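PDB 6FAK: afamin, which carries hydrophobic molecules in body fluids, binding vitamin E and keeping lipidated Wnt proteins soluble and active. Local coordinates for residues C319-F333 and I352-C364. Sequence-based numbering, arbitrary orientation. Where two conformers were deposited one is given.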
loop_
_atom_site.group_PDB
_atom_site.type_symbol
_atom_site.label_atom_id
_atom_site.label_comp_id
_atom_site.label_asym_id
_atom_site.label_seq_id
_atom_site.Cartn_x
_atom_site.Cartn_y
_atom_site.Cartn_z
ATOM N N CYS A 319 -9.946 -21.033 29.709
ATOM C CA CYS A 319 -8.996 -22.026 29.212
ATOM C C CYS A 319 -9.740 -23.155 28.480
ATOM O O CYS A 319 -9.244 -23.643 27.472
ATOM C CB CYS A 319 -8.139 -22.602 30.321
ATOM S SG CYS A 319 -7.028 -21.410 31.095
ATOM N N GLN A 320 -10.930 -23.511 28.966
ATOM C CA GLN A 320 -11.760 -24.550 28.298
ATOM C C GLN A 320 -12.231 -24.090 26.936
ATOM O O GLN A 320 -12.177 -24.863 26.006
ATOM C CB GLN A 320 -13.000 -24.958 29.112
ATOM C CG GLN A 320 -12.670 -25.373 30.511
ATOM C CD GLN A 320 -12.839 -24.260 31.517
ATOM O OE1 GLN A 320 -12.044 -23.311 31.563
ATOM N NE2 GLN A 320 -13.865 -24.389 32.369
ATOM N N GLU A 321 -12.712 -22.853 26.837
ATOM C CA GLU A 321 -13.187 -22.328 25.549
ATOM C C GLU A 321 -12.041 -22.218 24.561
ATOM O O GLU A 321 -12.128 -22.639 23.387
ATOM C CB GLU A 321 -13.918 -21.008 25.750
ATOM C CG GLU A 321 -15.322 -21.205 26.312
ATOM C CD GLU A 321 -15.989 -19.877 26.721
ATOM O OE1 GLU A 321 -15.314 -18.819 26.643
ATOM O OE2 GLU A 321 -17.187 -19.879 27.128
ATOM N N ARG A 322 -10.911 -21.751 25.047
ATOM C CA ARG A 322 -9.717 -21.693 24.189
ATOM C C ARG A 322 -9.359 -23.105 23.688
ATOM O O ARG A 322 -9.119 -23.316 22.490
ATOM C CB ARG A 322 -8.531 -21.102 24.935
ATOM C CG ARG A 322 -7.342 -20.980 24.033
ATOM C CD ARG A 322 -6.059 -20.946 24.751
ATOM N NE ARG A 322 -5.764 -22.195 25.421
ATOM C CZ ARG A 322 -4.617 -22.403 26.045
ATOM N NH1 ARG A 322 -3.694 -21.457 26.072
ATOM N NH2 ARG A 322 -4.404 -23.542 26.688
ATOM N N ASP A 323 -9.312 -24.054 24.595
ATOM C CA ASP A 323 -8.828 -25.411 24.215
ATOM C C ASP A 323 -9.798 -26.111 23.220
ATOM O O ASP A 323 -9.348 -26.824 22.374
ATOM C CB ASP A 323 -8.617 -26.308 25.443
ATOM C CG ASP A 323 -7.374 -25.958 26.246
ATOM O OD1 ASP A 323 -6.576 -25.086 25.821
ATOM O OD2 ASP A 323 -7.225 -26.544 27.359
ATOM N N ALA A 324 -11.103 -25.882 23.328
ATOM C CA ALA A 324 -12.100 -26.510 22.475
ATOM C C ALA A 324 -11.929 -26.092 21.026
ATOM O O ALA A 324 -12.227 -26.857 20.127
ATOM C CB ALA A 324 -13.489 -26.110 22.934
ATOM N N ASP A 325 -11.483 -24.860 20.806
ATOM C CA ASP A 325 -11.349 -24.305 19.445
ATOM C C ASP A 325 -10.537 -23.006 19.490
ATOM O O ASP A 325 -11.110 -21.913 19.497
ATOM C CB ASP A 325 -12.708 -24.075 18.759
ATOM C CG ASP A 325 -12.553 -23.790 17.217
ATOM O OD1 ASP A 325 -11.409 -23.474 16.794
ATOM O OD2 ASP A 325 -13.593 -23.774 16.464
ATOM N N PRO A 326 -9.216 -23.135 19.559
ATOM C CA PRO A 326 -8.386 -21.917 19.746
ATOM C C PRO A 326 -8.580 -20.851 18.660
ATOM O O PRO A 326 -8.691 -19.670 18.983
ATOM C CB PRO A 326 -6.928 -22.435 19.806
ATOM C CG PRO A 326 -7.018 -23.937 19.897
ATOM C CD PRO A 326 -8.437 -24.391 19.592
ATOM N N ASP A 327 -8.687 -21.249 17.382
ATOM C CA ASP A 327 -8.849 -20.272 16.296
ATOM C C ASP A 327 -10.116 -19.488 16.474
ATOM O O ASP A 327 -10.098 -18.272 16.406
ATOM C CB ASP A 327 -8.818 -20.916 14.902
ATOM C CG ASP A 327 -7.436 -21.519 14.555
ATOM O OD1 ASP A 327 -6.406 -20.848 14.763
ATOM O OD2 ASP A 327 -7.378 -22.695 14.122
ATOM N N THR A 328 -11.231 -20.172 16.708
ATOM C CA THR A 328 -12.489 -19.482 16.849
ATOM C C THR A 328 -12.549 -18.654 18.141
ATOM O O THR A 328 -13.122 -17.569 18.161
ATOM C CB THR A 328 -13.683 -20.443 16.709
ATOM O OG1 THR A 328 -13.590 -21.143 15.450
ATOM C CG2 THR A 328 -14.987 -19.696 16.713
ATOM N N PHE A 329 -11.976 -19.177 19.209
ATOM C CA PHE A 329 -11.932 -18.468 20.478
ATOM C C PHE A 329 -11.193 -17.095 20.302
ATOM O O PHE A 329 -11.650 -16.064 20.765
ATOM C CB PHE A 329 -11.168 -19.331 21.502
ATOM C CG PHE A 329 -10.864 -18.620 22.783
ATOM C CD1 PHE A 329 -11.832 -18.499 23.750
ATOM C CD2 PHE A 329 -9.632 -18.079 23.006
ATOM C CE1 PHE A 329 -11.589 -17.789 24.915
ATOM C CE2 PHE A 329 -9.370 -17.365 24.176
ATOM C CZ PHE A 329 -10.360 -17.229 25.114
ATOM N N PHE A 330 -10.002 -17.134 19.691
ATOM C CA PHE A 330 -9.269 -15.869 19.389
ATOM C C PHE A 330 -9.947 -14.945 18.349
ATOM O O PHE A 330 -9.830 -13.709 18.439
ATOM C CB PHE A 330 -7.773 -16.136 19.080
ATOM C CG PHE A 330 -6.997 -16.649 20.275
ATOM C CD1 PHE A 330 -6.843 -15.867 21.399
ATOM C CD2 PHE A 330 -6.432 -17.926 20.275
ATOM C CE1 PHE A 330 -6.171 -16.362 22.523
ATOM C CE2 PHE A 330 -5.762 -18.419 21.363
ATOM C CZ PHE A 330 -5.646 -17.644 22.507
ATOM N N ALA A 331 -10.612 -15.524 17.367
ATOM C CA ALA A 331 -11.470 -14.720 16.471
ATOM C C ALA A 331 -12.567 -13.965 17.223
ATOM O O ALA A 331 -12.801 -12.780 16.968
ATOM C CB ALA A 331 -12.088 -15.593 15.366
ATOM N N LYS A 332 -13.242 -14.660 18.156
ATOM C CA LYS A 332 -14.246 -14.026 18.980
ATOM C C LYS A 332 -13.656 -12.928 19.892
ATOM O O LYS A 332 -14.259 -11.863 20.069
ATOM C CB LYS A 332 -15.005 -15.036 19.833
ATOM C CG LYS A 332 -16.322 -14.452 20.324
ATOM C CD LYS A 332 -17.242 -15.483 20.920
ATOM C CE LYS A 332 -18.700 -14.961 20.983
ATOM N NZ LYS A 332 -18.866 -13.498 21.236
ATOM N N PHE A 333 -12.506 -13.192 20.489
ATOM C CA PHE A 333 -11.797 -12.153 21.251
ATOM C C PHE A 333 -11.488 -10.926 20.367
ATOM O O PHE A 333 -11.771 -9.796 20.744
ATOM C CB PHE A 333 -10.495 -12.678 21.873
ATOM C CG PHE A 333 -9.699 -11.585 22.525
ATOM C CD1 PHE A 333 -10.085 -11.071 23.754
ATOM C CD2 PHE A 333 -8.597 -11.010 21.852
ATOM C CE1 PHE A 333 -9.365 -10.030 24.331
ATOM C CE2 PHE A 333 -7.870 -9.993 22.427
ATOM C CZ PHE A 333 -8.243 -9.488 23.660
ATOM N N ILE A 352 -2.412 -6.840 20.697
ATOM C CA ILE A 352 -3.247 -7.225 21.821
ATOM C C ILE A 352 -3.709 -8.687 21.713
ATOM O O ILE A 352 -3.659 -9.440 22.705
ATOM C CB ILE A 352 -4.409 -6.193 22.043
ATOM C CG1 ILE A 352 -3.764 -4.913 22.591
ATOM C CG2 ILE A 352 -5.485 -6.734 22.999
ATOM C CD1 ILE A 352 -4.652 -3.709 22.533
ATOM N N VAL A 353 -4.093 -9.106 20.515
ATOM C CA VAL A 353 -4.504 -10.491 20.317
ATOM C C VAL A 353 -3.331 -11.432 20.630
ATOM O O VAL A 353 -3.519 -12.447 21.339
ATOM C CB VAL A 353 -5.069 -10.757 18.913
ATOM C CG1 VAL A 353 -5.372 -12.240 18.743
ATOM C CG2 VAL A 353 -6.342 -9.940 18.632
ATOM N N GLN A 354 -2.133 -11.098 20.149
ATOM C CA GLN A 354 -0.966 -11.932 20.409
ATOM C C GLN A 354 -0.591 -12.005 21.876
ATOM O O GLN A 354 -0.210 -13.078 22.396
ATOM C CB GLN A 354 0.237 -11.409 19.614
ATOM C CG GLN A 354 1.481 -12.269 19.732
ATOM C CD GLN A 354 1.240 -13.651 19.136
ATOM O OE1 GLN A 354 0.806 -13.758 17.977
ATOM N NE2 GLN A 354 1.457 -14.703 19.932
ATOM N N ILE A 355 -0.606 -10.852 22.524
ATOM C CA ILE A 355 -0.359 -10.787 23.970
ATOM C C ILE A 355 -1.358 -11.643 24.746
ATOM O O ILE A 355 -0.968 -12.327 25.674
ATOM C CB ILE A 355 -0.343 -9.361 24.454
ATOM C CG1 ILE A 355 0.973 -8.741 23.976
ATOM C CG2 ILE A 355 -0.431 -9.253 25.976
ATOM C CD1 ILE A 355 0.941 -7.247 24.038
ATOM N N TYR A 356 -2.629 -11.565 24.364
ATOM C CA TYR A 356 -3.673 -12.390 25.006
ATOM C C TYR A 356 -3.361 -13.878 24.794
ATOM O O TYR A 356 -3.444 -14.683 25.734
ATOM C CB TYR A 356 -5.069 -11.990 24.494
ATOM C CG TYR A 356 -6.219 -12.668 25.200
ATOM C CD1 TYR A 356 -6.328 -12.614 26.583
ATOM C CD2 TYR A 356 -7.165 -13.379 24.493
ATOM C CE1 TYR A 356 -7.371 -13.211 27.264
ATOM C CE2 TYR A 356 -8.240 -13.982 25.168
ATOM C CZ TYR A 356 -8.306 -13.915 26.564
ATOM O OH TYR A 356 -9.330 -14.572 27.268
ATOM N N LYS A 357 -3.043 -14.258 23.565
ATOM C CA LYS A 357 -2.658 -15.626 23.262
ATOM C C LYS A 357 -1.431 -16.143 24.060
ATOM O O LYS A 357 -1.492 -17.231 24.653
ATOM C CB LYS A 357 -2.404 -15.758 21.767
ATOM C CG LYS A 357 -1.924 -17.107 21.300
ATOM C CD LYS A 357 -1.813 -17.070 19.758
ATOM C CE LYS A 357 -1.400 -18.429 19.208
ATOM N NZ LYS A 357 -1.203 -18.350 17.731
ATOM N N ASP A 358 -0.374 -15.342 24.125
ATOM C CA ASP A 358 0.813 -15.650 24.964
ATOM C C ASP A 358 0.481 -15.710 26.461
ATOM O O ASP A 358 0.956 -16.608 27.170
ATOM C CB ASP A 358 1.959 -14.643 24.722
ATOM C CG ASP A 358 2.409 -14.625 23.269
ATOM O OD1 ASP A 358 2.093 -15.606 22.522
ATOM O OD2 ASP A 358 3.028 -13.605 22.850
ATOM N N LEU A 359 -0.318 -14.767 26.944
ATOM C CA LEU A 359 -0.752 -14.761 28.336
ATOM C C LEU A 359 -1.426 -16.097 28.727
ATOM O O LEU A 359 -1.130 -16.689 29.804
ATOM C CB LEU A 359 -1.762 -13.611 28.565
ATOM C CG LEU A 359 -2.512 -13.686 29.917
ATOM C CD1 LEU A 359 -1.613 -13.028 30.945
ATOM C CD2 LEU A 359 -3.842 -12.997 29.851
ATOM N N LEU A 360 -2.382 -16.517 27.902
ATOM C CA LEU A 360 -3.114 -17.765 28.139
ATOM C C LEU A 360 -2.234 -19.007 28.044
ATOM O O LEU A 360 -2.509 -19.999 28.761
ATOM C CB LEU A 360 -4.335 -17.897 27.256
ATOM C CG LEU A 360 -5.447 -16.830 27.423
ATOM C CD1 LEU A 360 -6.615 -17.211 26.569
ATOM C CD2 LEU A 360 -5.875 -16.661 28.887
ATOM N N ARG A 361 -1.185 -18.981 27.223
ATOM C CA ARG A 361 -0.253 -20.114 27.204
ATOM C C ARG A 361 0.405 -20.336 28.534
ATOM O O ARG A 361 0.566 -21.481 28.968
ATOM C CB ARG A 361 0.824 -19.958 26.134
ATOM C CG ARG A 361 0.384 -20.536 24.818
ATOM C CD ARG A 361 1.513 -21.194 24.081
ATOM N NE ARG A 361 2.619 -20.285 23.872
ATOM C CZ ARG A 361 3.700 -20.571 23.142
ATOM N NH1 ARG A 361 3.804 -21.759 22.525
ATOM N NH2 ARG A 361 4.671 -19.660 23.017
ATOM N N ASN A 362 0.791 -19.247 29.176
ATOM C CA ASN A 362 1.324 -19.321 30.513
ATOM C C ASN A 362 0.246 -19.659 31.555
ATOM O O ASN A 362 0.351 -20.680 32.243
ATOM C CB ASN A 362 2.094 -18.037 30.856
ATOM C CG ASN A 362 2.589 -18.026 32.277
ATOM O OD1 ASN A 362 1.869 -17.618 33.185
ATOM N ND2 ASN A 362 3.827 -18.483 32.487
ATOM N N CYS A 363 -0.766 -18.810 31.663
ATOM C CA CYS A 363 -1.813 -18.922 32.703
ATOM C C CYS A 363 -2.560 -20.229 32.760
ATOM O O CYS A 363 -2.804 -20.729 33.870
ATOM C CB CYS A 363 -2.867 -17.780 32.561
ATOM S SG CYS A 363 -2.231 -16.115 32.903
ATOM N N CYS A 364 -2.880 -20.805 31.593
ATOM C CA CYS A 364 -3.686 -22.042 31.523
ATOM C C CYS A 364 -2.859 -23.273 31.974
ATOM O O CYS A 364 -3.415 -24.348 32.219
ATOM C CB CYS A 364 -4.295 -22.246 30.152
ATOM S SG CYS A 364 -5.635 -21.015 29.733
HETATM O O HOH W 1 -3.067 -19.477 24.144
#
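In the double-disulfide motif of the albumin fold, here in the second albumin repeat, C364 SG bonds to C319 SG at 2.0 Å, tying helix 318-324 to the C-terminal end of helix 346-363, while its sequence neighbour C363 bonds to C372. Beside the C319-C364 bridge lies R322, with C364 SG over one face of its guanidinium. D323 holds that group side-on in a salt bridge: D323 OD1 accepts from R322 NE at 3.0 Å and R322 NH2 at 2.8 Å, nearly in the guanidinium plane. R322 NH1 reaches the other helix through a water, which accepts from it at 2.8 Å and donates to K357 O.

With CG anti to the backbone N in both F333 (chi1 174°) and Y356, the two rings meet face to face, centroids 4.3 Å apart and planes 24° from parallel. L360 CD1 lies against the opposite face of Y356, and also touches F329 CE2 at 3.7 Å. F330 brings its CE1 edge to Y356 CD2, and K357 CB sits over an F330 face in a CH-pi contact. I352 CG2 meets the edge of F333.

Segments 326-333 and 352-363 run obliquely antiparallel, 133° between their N-to-C directions. Y356 OH bonds to F312 O, V318 of helix 318-324 packs against F329, Y356 and L360, and on another side of helix 346-363 I352, I355 and L359 touch the long helix 376-417.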